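PDB 6KPB: scarecrow-like protein 3 from Arabidopsis thaliana, which probably acts as a transcription factor in plant development and binds zinc finger proteins of the IDD family, among them JACKDAW. Local coordinates for residues Leu61-His66 / Glu102-Arg107; Met93-Ala98 / Asp388-Glu393; Tyr371-Asp376 / Arg472-Val477. One frame throughout, in Å; residues are numbered along the deposited sequence.

Contact 1. Residues Leu61-His66 / Glu102-Arg107; sequences LTCANH and EALANR
L104, on helix 92-109, reaches across to C63 and A64 on helix 49-69 and carries the whole apolar contact between these two segments. Its CB points toward the other helix, 4.4 Å from C63 SG, and leaves the closer contacts to the branches. CG is anti to the carbonyl carbon (chi1 -76°), and from there the side chain forks. The CD1 branch does most of the touching: CD1 comes to 3.9 Å from C63 SG and to 4.2 Å from C63 CB, so it lies alongside the thiol arm of the cysteine. The same methyl also approaches the backbone, standing 4.3 Å from A64 N. The CD2 branch turns instead to A64, whose CB it meets methyl to methyl at 4.3 Å. C63 in turn holds SG anti to the backbone N (chi1 174°), which extends the sulfur toward L104. The residue types suit this place. A forked leucine can serve two consecutive residues of a facing helix, a cysteine offers a slim, weakly polar arm, and the alanine keeps its side of the interface short. The nearest alpha carbons, A64 CA and L104 CA, are 7.0 Å apart. The area involved is small, about 117 Å², and the three touching residues are buried. This is helix packing within the probable first leucine repeat (LRI) of the GRAS domain. Around it, helix 72-85 meets C63 through A78 and L79, helix 360-381 covers A64 with M361 and L364, and I405 of helix 387-406 packs on L104. On helix 92-109, the neighbouring A105 touches L79 of its own chain and L119 of the second subunit, which brings the helix bundle up to the dimer partner.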
loop_
_atom_site.group_PDB
_atom_site.type_symbol
_atom_site.label_atom_id
_atom_site.label_comp_id
_atom_site.label_asym_id
_atom_site.label_seq_id
_atom_site.Cartn_x
_atom_site.Cartn_y
_atom_site.Cartn_z
ATOM N N LEU A 61 7.952 -26.187 -7.691
ATOM C CA LEU A 61 8.971 -27.067 -7.130
ATOM C C LEU A 61 10.330 -26.816 -7.769
ATOM O O LEU A 61 11.355 -26.799 -7.077
ATOM C CB LEU A 61 8.561 -28.530 -7.302
ATOM C CG LEU A 61 7.607 -29.138 -6.271
ATOM C CD1 LEU A 61 6.174 -28.683 -6.496
ATOM C CD2 LEU A 61 7.704 -30.654 -6.308
ATOM N N THR A 62 10.357 -26.611 -9.089
ATOM C CA THR A 62 11.619 -26.353 -9.778
ATOM C C THR A 62 12.263 -25.069 -9.275
ATOM O O THR A 62 13.436 -25.058 -8.885
ATOM C CB THR A 62 11.391 -26.276 -11.287
ATOM O OG1 THR A 62 10.519 -27.337 -11.697
ATOM C CG2 THR A 62 12.715 -26.399 -12.027
ATOM N N CYS A 63 11.501 -23.970 -9.276
ATOM C CA CYS A 63 12.020 -22.699 -8.782
ATOM C C CYS A 63 12.541 -22.830 -7.359
ATOM O O CYS A 63 13.626 -22.332 -7.040
ATOM C CB CYS A 63 10.934 -21.627 -8.856
ATOM S SG CYS A 63 11.394 -20.051 -8.105
ATOM N N ALA A 64 11.791 -23.520 -6.495
ATOM C CA ALA A 64 12.218 -23.686 -5.108
ATOM C C ALA A 64 13.561 -24.398 -5.021
ATOM O O ALA A 64 14.389 -24.072 -4.163
ATOM C CB ALA A 64 11.156 -24.451 -4.321
ATOM N N ASN A 65 13.794 -25.378 -5.897
ATOM C CA ASN A 65 15.101 -26.026 -5.939
ATOM C C ASN A 65 16.187 -25.040 -6.347
ATOM O O ASN A 65 17.268 -25.010 -5.746
ATOM C CB ASN A 65 15.068 -27.221 -6.892
ATOM C CG ASN A 65 14.653 -28.506 -6.201
ATOM O OD1 ASN A 65 14.929 -28.703 -5.018
ATOM N ND2 ASN A 65 13.993 -29.389 -6.941
ATOM N N HIS A 66 15.915 -24.217 -7.363
ATOM C CA HIS A 66 16.865 -23.178 -7.747
ATOM C C HIS A 66 17.071 -22.171 -6.624
ATOM O O HIS A 66 18.173 -21.635 -6.464
ATOM C CB HIS A 66 16.391 -22.475 -9.017
ATOM C CG HIS A 66 16.417 -23.348 -10.234
ATOM N ND1 HIS A 66 15.737 -23.035 -11.391
ATOM C CD2 HIS A 66 17.047 -24.522 -10.473
ATOM C CE1 HIS A 66 15.946 -23.980 -12.291
ATOM N NE2 HIS A 66 16.737 -24.895 -11.759
ATOM N N GLU A 102 4.964 -15.071 -5.615
ATOM C CA GLU A 102 5.378 -13.865 -4.904
ATOM C C GLU A 102 6.162 -14.213 -3.647
ATOM O O GLU A 102 7.152 -13.549 -3.316
ATOM C CB GLU A 102 4.157 -13.010 -4.559
ATOM C CG GLU A 102 4.450 -11.894 -3.564
ATOM C CD GLU A 102 3.537 -10.695 -3.729
ATOM O OE1 GLU A 102 2.732 -10.684 -4.683
ATOM O OE2 GLU A 102 3.628 -9.758 -2.908
ATOM N N ALA A 103 5.740 -15.263 -2.940
ATOM C CA ALA A 103 6.455 -15.700 -1.746
ATOM C C ALA A 103 7.877 -16.133 -2.085
ATOM O O ALA A 103 8.841 -15.702 -1.440
ATOM C CB ALA A 103 5.690 -16.836 -1.069
ATOM N N LEU A 104 8.024 -16.989 -3.100
ATOM C CA LEU A 104 9.349 -17.456 -3.498
ATOM C C LEU A 104 10.237 -16.295 -3.924
ATOM O O LEU A 104 11.419 -16.243 -3.566
ATOM C CB LEU A 104 9.232 -18.479 -4.627
ATOM C CG LEU A 104 8.780 -19.889 -4.247
ATOM C CD1 LEU A 104 8.665 -20.768 -5.485
ATOM C CD2 LEU A 104 9.748 -20.495 -3.246
ATOM N N ALA A 105 9.683 -15.356 -4.694
ATOM C CA ALA A 105 10.465 -14.200 -5.116
ATOM C C ALA A 105 10.863 -13.334 -3.929
ATOM O O ALA A 105 11.937 -12.723 -3.940
ATOM C CB ALA A 105 9.680 -13.383 -6.139
ATOM N N ASN A 106 10.020 -13.276 -2.897
ATOM C CA ASN A 106 10.382 -12.529 -1.697
ATOM C C ASN A 106 11.531 -13.202 -0.956
ATOM O O ASN A 106 12.399 -12.520 -0.398
ATOM C CB ASN A 106 9.166 -12.382 -0.782
ATOM C CG ASN A 106 8.823 -10.932 -0.493
ATOM O OD1 ASN A 106 8.156 -10.269 -1.287
ATOM N ND2 ASN A 106 9.277 -10.434 0.652
ATOM N N ARG A 107 11.558 -14.536 -0.946
ATOM C CA ARG A 107 12.609 -15.250 -0.225
ATOM C C ARG A 107 13.975 -15.010 -0.857
ATOM O O ARG A 107 14.947 -14.702 -0.157
ATOM C CB ARG A 107 12.297 -16.745 -0.178
ATOM C CG ARG A 107 13.306 -17.546 0.628
ATOM C CD ARG A 107 12.963 -19.023 0.658
ATOM N NE ARG A 107 13.861 -19.756 1.544
ATOM C CZ ARG A 107 13.658 -19.915 2.848
ATOM N NH1 ARG A 107 12.582 -19.393 3.421
ATOM N NH2 ARG A 107 14.530 -20.594 3.578
#

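Contact 2. Residues Met93-Ala98 / Asp388-Glu393; sequences MQRIAA and DRIKVE
R95 grips the carboxylate of E393 side-on, using NE and NH2 on a single oxygen. R95 NE lies 2.9 Å from E393 OE1 with an N-H...O angle of 153°, and R95 NH2 reaches the same E393 OE1 at 3.1 Å. Both meet that oxygen on its syn side, and it lies close to the guanidinium plane; the two flat groups are nevertheless turned 65° from each other. A weak third bond runs from R95 NE to E393 OE2, at 3.3 Å. E393 OE2 is held more firmly by R389 NE, one helical turn earlier, at 2.8 Å, and this donor comes from above the carboxylate plane. The three residues thus form a salt-bridge network that joins helix 92-109 of the probable first leucine repeat (LRI) to helix 387-406 of the probable PFYRE region. The short helical segments cross at -36°, with their axes 12.2 Å apart, a separation that long arginine side chains are suited to span. R389 CZ sits 3.7 Å above the centre of the R95 guanidinium, the planes inclined to each other, so the arginines lie one over the other and both turn an edge to the carboxylate of E393. A bend at chi3 turns the head of R95 into this position, whereas R389 runs extended from CG to NE. I390 CG1 gives R95 NH2 an apolar neighbour at 3.6 Å. A glutamine in place of E393 would probably leave R95 without its charged mate and the two close guanidinium groups without the negative charge between them. Further out, R95 NH1 bonds to G90 O, and R389 NH1 has its own salt bridge to E379 OE2. L378 of helix 360-381 packs on the side chain of E393.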
loop_
_atom_site.group_PDB
_atom_site.type_symbol
_atom_site.label_atom_id
_atom_site.label_comp_id
_atom_site.label_asym_id
_atom_site.label_seq_id
_atom_site.Cartn_x
_atom_site.Cartn_y
_atom_site.Cartn_z
ATOM N N MET A 93 -5.628 -22.889 -9.493
ATOM C CA MET A 93 -4.187 -23.099 -9.580
ATOM C C MET A 93 -3.453 -21.823 -9.972
ATOM O O MET A 93 -2.328 -21.594 -9.515
ATOM C CB MET A 93 -3.874 -24.219 -10.570
ATOM C CG MET A 93 -2.547 -24.891 -10.296
ATOM S SD MET A 93 -2.512 -25.597 -8.637
ATOM C CE MET A 93 -0.800 -25.335 -8.184
ATOM N N GLN A 94 -4.068 -20.982 -10.806
ATOM C CA GLN A 94 -3.449 -19.705 -11.147
ATOM C C GLN A 94 -3.349 -18.805 -9.925
ATOM O O GLN A 94 -2.346 -18.106 -9.738
ATOM C CB GLN A 94 -4.239 -19.009 -12.254
ATOM C CG GLN A 94 -4.354 -19.811 -13.532
ATOM C CD GLN A 94 -5.002 -19.027 -14.656
ATOM O OE1 GLN A 94 -6.209 -19.121 -14.880
ATOM N NE2 GLN A 94 -4.198 -18.254 -15.377
ATOM N N ARG A 95 -4.385 -18.801 -9.086
ATOM C CA ARG A 95 -4.357 -17.983 -7.880
ATOM C C ARG A 95 -3.356 -18.537 -6.872
ATOM O O ARG A 95 -2.563 -17.783 -6.295
ATOM C CB ARG A 95 -5.763 -17.896 -7.282
ATOM C CG ARG A 95 -6.787 -17.275 -8.233
ATOM C CD ARG A 95 -8.214 -17.668 -7.873
ATOM N NE ARG A 95 -8.935 -16.604 -7.179
ATOM C CZ ARG A 95 -9.722 -15.719 -7.782
ATOM N NH1 ARG A 95 -9.889 -15.767 -9.095
ATOM N NH2 ARG A 95 -10.342 -14.785 -7.072
ATOM N N ILE A 96 -3.366 -19.856 -6.664
ATOM C CA ILE A 96 -2.389 -20.487 -5.775
ATOM C C ILE A 96 -0.972 -20.164 -6.229
ATOM O O ILE A 96 -0.126 -19.737 -5.433
ATOM C CB ILE A 96 -2.623 -22.008 -5.715
ATOM C CG1 ILE A 96 -3.842 -22.337 -4.853
ATOM C CG2 ILE A 96 -1.383 -22.718 -5.184
ATOM C CD1 ILE A 96 -3.566 -22.288 -3.369
ATOM N N ALA A 97 -0.696 -20.358 -7.521
ATOM C CA ALA A 97 0.639 -20.090 -8.041
ATOM C C ALA A 97 1.045 -18.637 -7.838
ATOM O O ALA A 97 2.222 -18.354 -7.598
ATOM C CB ALA A 97 0.708 -20.458 -9.521
ATOM N N ALA A 98 0.090 -17.706 -7.910
ATOM C CA ALA A 98 0.427 -16.290 -7.783
ATOM C C ALA A 98 0.994 -15.972 -6.405
ATOM O O ALA A 98 1.980 -15.235 -6.288
ATOM C CB ALA A 98 -0.803 -15.429 -8.067
ATOM N N ASP A 388 -14.586 -9.869 -2.310
ATOM C CA ASP A 388 -14.457 -10.514 -1.004
ATOM C C ASP A 388 -13.499 -11.696 -1.074
ATOM O O ASP A 388 -12.645 -11.874 -0.197
ATOM C CB ASP A 388 -15.826 -10.974 -0.500
ATOM C CG ASP A 388 -16.739 -9.819 -0.144
ATOM O OD1 ASP A 388 -16.224 -8.705 0.090
ATOM O OD2 ASP A 388 -17.968 -10.030 -0.086
ATOM N N ARG A 389 -13.634 -12.518 -2.115
ATOM C CA ARG A 389 -12.775 -13.687 -2.268
ATOM C C ARG A 389 -11.314 -13.287 -2.429
ATOM O O ARG A 389 -10.425 -13.891 -1.819
ATOM C CB ARG A 389 -13.248 -14.515 -3.461
ATOM C CG ARG A 389 -12.306 -15.620 -3.889
ATOM C CD ARG A 389 -12.925 -16.431 -5.015
ATOM N NE ARG A 389 -11.997 -17.401 -5.584
ATOM C CZ ARG A 389 -12.315 -18.259 -6.546
ATOM N NH1 ARG A 389 -11.408 -19.108 -7.009
ATOM N NH2 ARG A 389 -13.544 -18.272 -7.046
ATOM N N ILE A 390 -11.049 -12.257 -3.236
ATOM C CA ILE A 390 -9.671 -11.832 -3.467
ATOM C C ILE A 390 -9.057 -11.279 -2.188
ATOM O O ILE A 390 -7.890 -11.553 -1.877
ATOM C CB ILE A 390 -9.612 -10.808 -4.614
ATOM C CG1 ILE A 390 -10.156 -11.423 -5.907
ATOM C CG2 ILE A 390 -8.186 -10.315 -4.817
ATOM C CD1 ILE A 390 -10.016 -10.524 -7.114
ATOM N N LYS A 391 -9.827 -10.496 -1.425
ATOM C CA LYS A 391 -9.324 -9.964 -0.160
ATOM C C LYS A 391 -8.899 -11.088 0.777
ATOM O O LYS A 391 -7.811 -11.046 1.364
ATOM C CB LYS A 391 -10.385 -9.092 0.512
ATOM C CG LYS A 391 -10.539 -7.704 -0.077
ATOM C CD LYS A 391 -10.917 -6.704 1.007
ATOM C CE LYS A 391 -11.707 -5.538 0.440
ATOM N NZ LYS A 391 -13.041 -5.978 -0.052
ATOM N N VAL A 392 -9.751 -12.103 0.933
ATOM C CA VAL A 392 -9.412 -13.233 1.796
ATOM C C VAL A 392 -8.203 -13.974 1.244
ATOM O O VAL A 392 -7.262 -14.303 1.979
ATOM C CB VAL A 392 -10.627 -14.166 1.956
ATOM C CG1 VAL A 392 -10.215 -15.471 2.619
ATOM C CG2 VAL A 392 -11.721 -13.477 2.759
ATOM N N GLU A 393 -8.201 -14.236 -0.065
ATOM C CA GLU A 393 -7.108 -14.992 -0.668
ATOM C C GLU A 393 -5.781 -14.253 -0.545
ATOM O O GLU A 393 -4.735 -14.876 -0.339
ATOM C CB GLU A 393 -7.429 -15.296 -2.132
ATOM C CG GLU A 393 -8.485 -16.377 -2.315
ATOM C CD GLU A 393 -8.978 -16.482 -3.745
ATOM O OE1 GLU A 393 -8.719 -15.549 -4.537
ATOM O OE2 GLU A 393 -9.625 -17.497 -4.079
#

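Contact 3. Residues Tyr371-Asp376 / Arg472-Val477; sequences YAALFD and RPLYSV
R472 NH2 is gripped by two groups of helix 360-381, a salt bridge to E366 OE1 and a hydrogen bond to T370 OG1, while the aliphatic base of the same side chain rests on A373 farther along that helix. The strand it belongs to, 472-482 of the probable SAW region, carries a classic beta bulge: L474 and Y475 both face I467 on the adjoining antiparallel strand. L474 has a helix-like psi of -53°. The helical segment crosses the strand segment at -82°, almost perpendicular, with their axes 9.1 Å apart. Here helix 360-381 packs against the start of a strand that is hydrogen-bonded into the mixed sheet of the GRAS domain. A373 suits the closest part of the crossing because its single methyl lets the backbones approach, and its CA is 6.9 Å from R472 CA. R472 CB and CG both lie 3.9 Å from A373 CB; CG is anti to the backbone N (chi1 -176°), and a bend at chi2 then carries the charged end off to its acceptors. On the same helix, A372 and D376 touch the bound peptide. L374 and L474 supply the apolar part, their side chains running antiparallel, flank to flank. W469 also packs on L474 and A373. Of the two branches of L474, CD2 stands 3.9 Å from L374 CG and CD1 meets L374 CD2 at 3.8 Å.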
loop_
_atom_site.group_PDB
_atom_site.type_symbol
_atom_site.label_atom_id
_atom_site.label_comp_id
_atom_site.label_asym_id
_atom_site.label_seq_id
_atom_site.Cartn_x
_atom_site.Cartn_y
_atom_site.Cartn_z
ATOM N N TYR A 371 -3.396 -25.177 1.256
ATOM C CA TYR A 371 -4.041 -24.005 0.682
ATOM C C TYR A 371 -4.723 -24.299 -0.647
ATOM O O TYR A 371 -5.595 -23.527 -1.058
ATOM C CB TYR A 371 -3.026 -22.872 0.533
ATOM C CG TYR A 371 -2.609 -22.309 1.871
ATOM C CD1 TYR A 371 -3.378 -21.343 2.509
ATOM C CD2 TYR A 371 -1.469 -22.768 2.515
ATOM C CE1 TYR A 371 -3.011 -20.837 3.741
ATOM C CE2 TYR A 371 -1.094 -22.267 3.747
ATOM C CZ TYR A 371 -1.869 -21.302 4.355
ATOM O OH TYR A 371 -1.498 -20.802 5.583
ATOM N N ALA A 372 -4.361 -25.392 -1.322
ATOM C CA ALA A 372 -5.155 -25.831 -2.464
ATOM C C ALA A 372 -6.565 -26.195 -2.026
ATOM O O ALA A 372 -7.537 -25.920 -2.738
ATOM C CB ALA A 372 -4.488 -27.018 -3.159
ATOM N N ALA A 373 -6.693 -26.808 -0.848
ATOM C CA ALA A 373 -8.011 -27.113 -0.306
ATOM C C ALA A 373 -8.751 -25.839 0.083
ATOM O O ALA A 373 -9.928 -25.666 -0.253
ATOM C CB ALA A 373 -7.878 -28.052 0.894
ATOM N N LEU A 374 -8.073 -24.931 0.792
ATOM C CA LEU A 374 -8.712 -23.684 1.206
ATOM C C LEU A 374 -9.127 -22.846 0.003
ATOM O O LEU A 374 -10.236 -22.303 -0.031
ATOM C CB LEU A 374 -7.778 -22.894 2.120
ATOM C CG LEU A 374 -7.657 -23.421 3.551
ATOM C CD1 LEU A 374 -6.461 -22.802 4.253
ATOM C CD2 LEU A 374 -8.939 -23.142 4.322
ATOM N N PHE A 375 -8.249 -22.732 -0.998
ATOM C CA PHE A 375 -8.621 -22.051 -2.233
ATOM C C PHE A 375 -9.687 -22.810 -3.009
ATOM O O PHE A 375 -10.354 -22.216 -3.863
ATOM C CB PHE A 375 -7.389 -21.843 -3.115
ATOM C CG PHE A 375 -6.574 -20.633 -2.752
ATOM C CD1 PHE A 375 -5.946 -20.543 -1.519
ATOM C CD2 PHE A 375 -6.423 -19.589 -3.651
ATOM C CE1 PHE A 375 -5.191 -19.434 -1.188
ATOM C CE2 PHE A 375 -5.671 -18.477 -3.326
ATOM C CZ PHE A 375 -5.053 -18.400 -2.093
ATOM N N ASP A 376 -9.862 -24.105 -2.737
ATOM C CA ASP A 376 -10.864 -24.881 -3.460
ATOM C C ASP A 376 -12.270 -24.558 -2.968
ATOM O O ASP A 376 -13.211 -24.497 -3.769
ATOM C CB ASP A 376 -10.570 -26.376 -3.320
ATOM C CG ASP A 376 -11.148 -27.198 -4.457
ATOM O OD1 ASP A 376 -12.287 -26.921 -4.885
ATOM O OD2 ASP A 376 -10.457 -28.128 -4.923
ATOM N N ARG A 472 -9.287 -33.147 3.584
ATOM C CA ARG A 472 -8.088 -32.438 4.012
ATOM C C ARG A 472 -8.323 -31.778 5.363
ATOM O O ARG A 472 -9.237 -30.949 5.482
ATOM C CB ARG A 472 -7.696 -31.389 2.987
ATOM C CG ARG A 472 -6.395 -30.672 3.303
ATOM C CD ARG A 472 -5.202 -31.582 3.079
ATOM N NE ARG A 472 -3.950 -30.954 3.492
ATOM C CZ ARG A 472 -2.746 -31.462 3.254
ATOM N NH1 ARG A 472 -2.625 -32.608 2.597
ATOM N NH2 ARG A 472 -1.661 -30.822 3.667
ATOM N N PRO A 473 -7.541 -32.102 6.392
ATOM C CA PRO A 473 -7.679 -31.394 7.671
ATOM C C PRO A 473 -7.244 -29.943 7.547
ATOM O O PRO A 473 -6.295 -29.616 6.829
ATOM C CB PRO A 473 -6.754 -32.174 8.613
ATOM C CG PRO A 473 -6.541 -33.498 7.946
ATOM C CD PRO A 473 -6.588 -33.219 6.477
ATOM N N LEU A 474 -7.947 -29.068 8.263
ATOM C CA LEU A 474 -7.676 -27.636 8.226
ATOM C C LEU A 474 -7.403 -27.055 9.604
ATOM O O LEU A 474 -6.378 -26.388 9.795
ATOM C CB LEU A 474 -8.851 -26.893 7.570
ATOM C CG LEU A 474 -9.139 -27.220 6.104
ATOM C CD1 LEU A 474 -10.332 -26.420 5.609
ATOM C CD2 LEU A 474 -7.913 -26.958 5.239
ATOM N N TYR A 475 -8.291 -27.277 10.570
ATOM C CA TYR A 475 -8.130 -26.712 11.901
ATOM C C TYR A 475 -8.566 -27.731 12.942
ATOM O O TYR A 475 -9.373 -28.623 12.667
ATOM C CB TYR A 475 -8.941 -25.423 12.080
ATOM C CG TYR A 475 -8.592 -24.320 11.111
ATOM C CD1 TYR A 475 -9.184 -24.258 9.857
ATOM C CD2 TYR A 475 -7.681 -23.330 11.456
ATOM C CE1 TYR A 475 -8.873 -23.245 8.970
ATOM C CE2 TYR A 475 -7.363 -22.314 10.576
ATOM C CZ TYR A 475 -7.962 -22.277 9.336
ATOM O OH TYR A 475 -7.645 -21.264 8.459
ATOM N N SER A 476 -8.028 -27.577 14.149
ATOM C CA SER A 476 -8.376 -28.420 15.281
ATOM C C SER A 476 -8.896 -27.561 16.428
ATOM O O SER A 476 -8.539 -26.386 16.558
ATOM C CB SER A 476 -7.172 -29.250 15.752
ATOM O OG SER A 476 -6.107 -28.420 16.185
ATOM N N VAL A 477 -9.759 -28.155 17.251
ATOM C CA VAL A 477 -10.286 -27.518 18.452
ATOM C C VAL A 477 -10.148 -28.502 19.606
ATOM O O VAL A 477 -10.573 -29.658 19.492
ATOM C CB VAL A 477 -11.757 -27.087 18.285
ATOM C CG1 VAL A 477 -12.246 -26.369 19.534
ATOM C CG2 VAL A 477 -11.919 -26.199 17.058
#

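From the N terminus, contact 1 closes first, bringing helix 92-109 back against helix 49-69 across 35 mostly helical residues. Segment 93-98 lies within that loop and reaches some 290 residues ahead to 388-393, so contacts 1 and 2 cross while sharing helix 92-109. Contact 3 opens at 371-376, before contact 2 has closed, and ends at 472-477: these two also cross, whereas contacts 1 and 3 follow in series. Contacts 2 and 3 touch directly, with I96 CD1 against Y371 O and F375, and E393 CG against F375. Together they tie the N-terminal helices, through helices 360-381 and 387-406, to the C-terminal strand of the sheet.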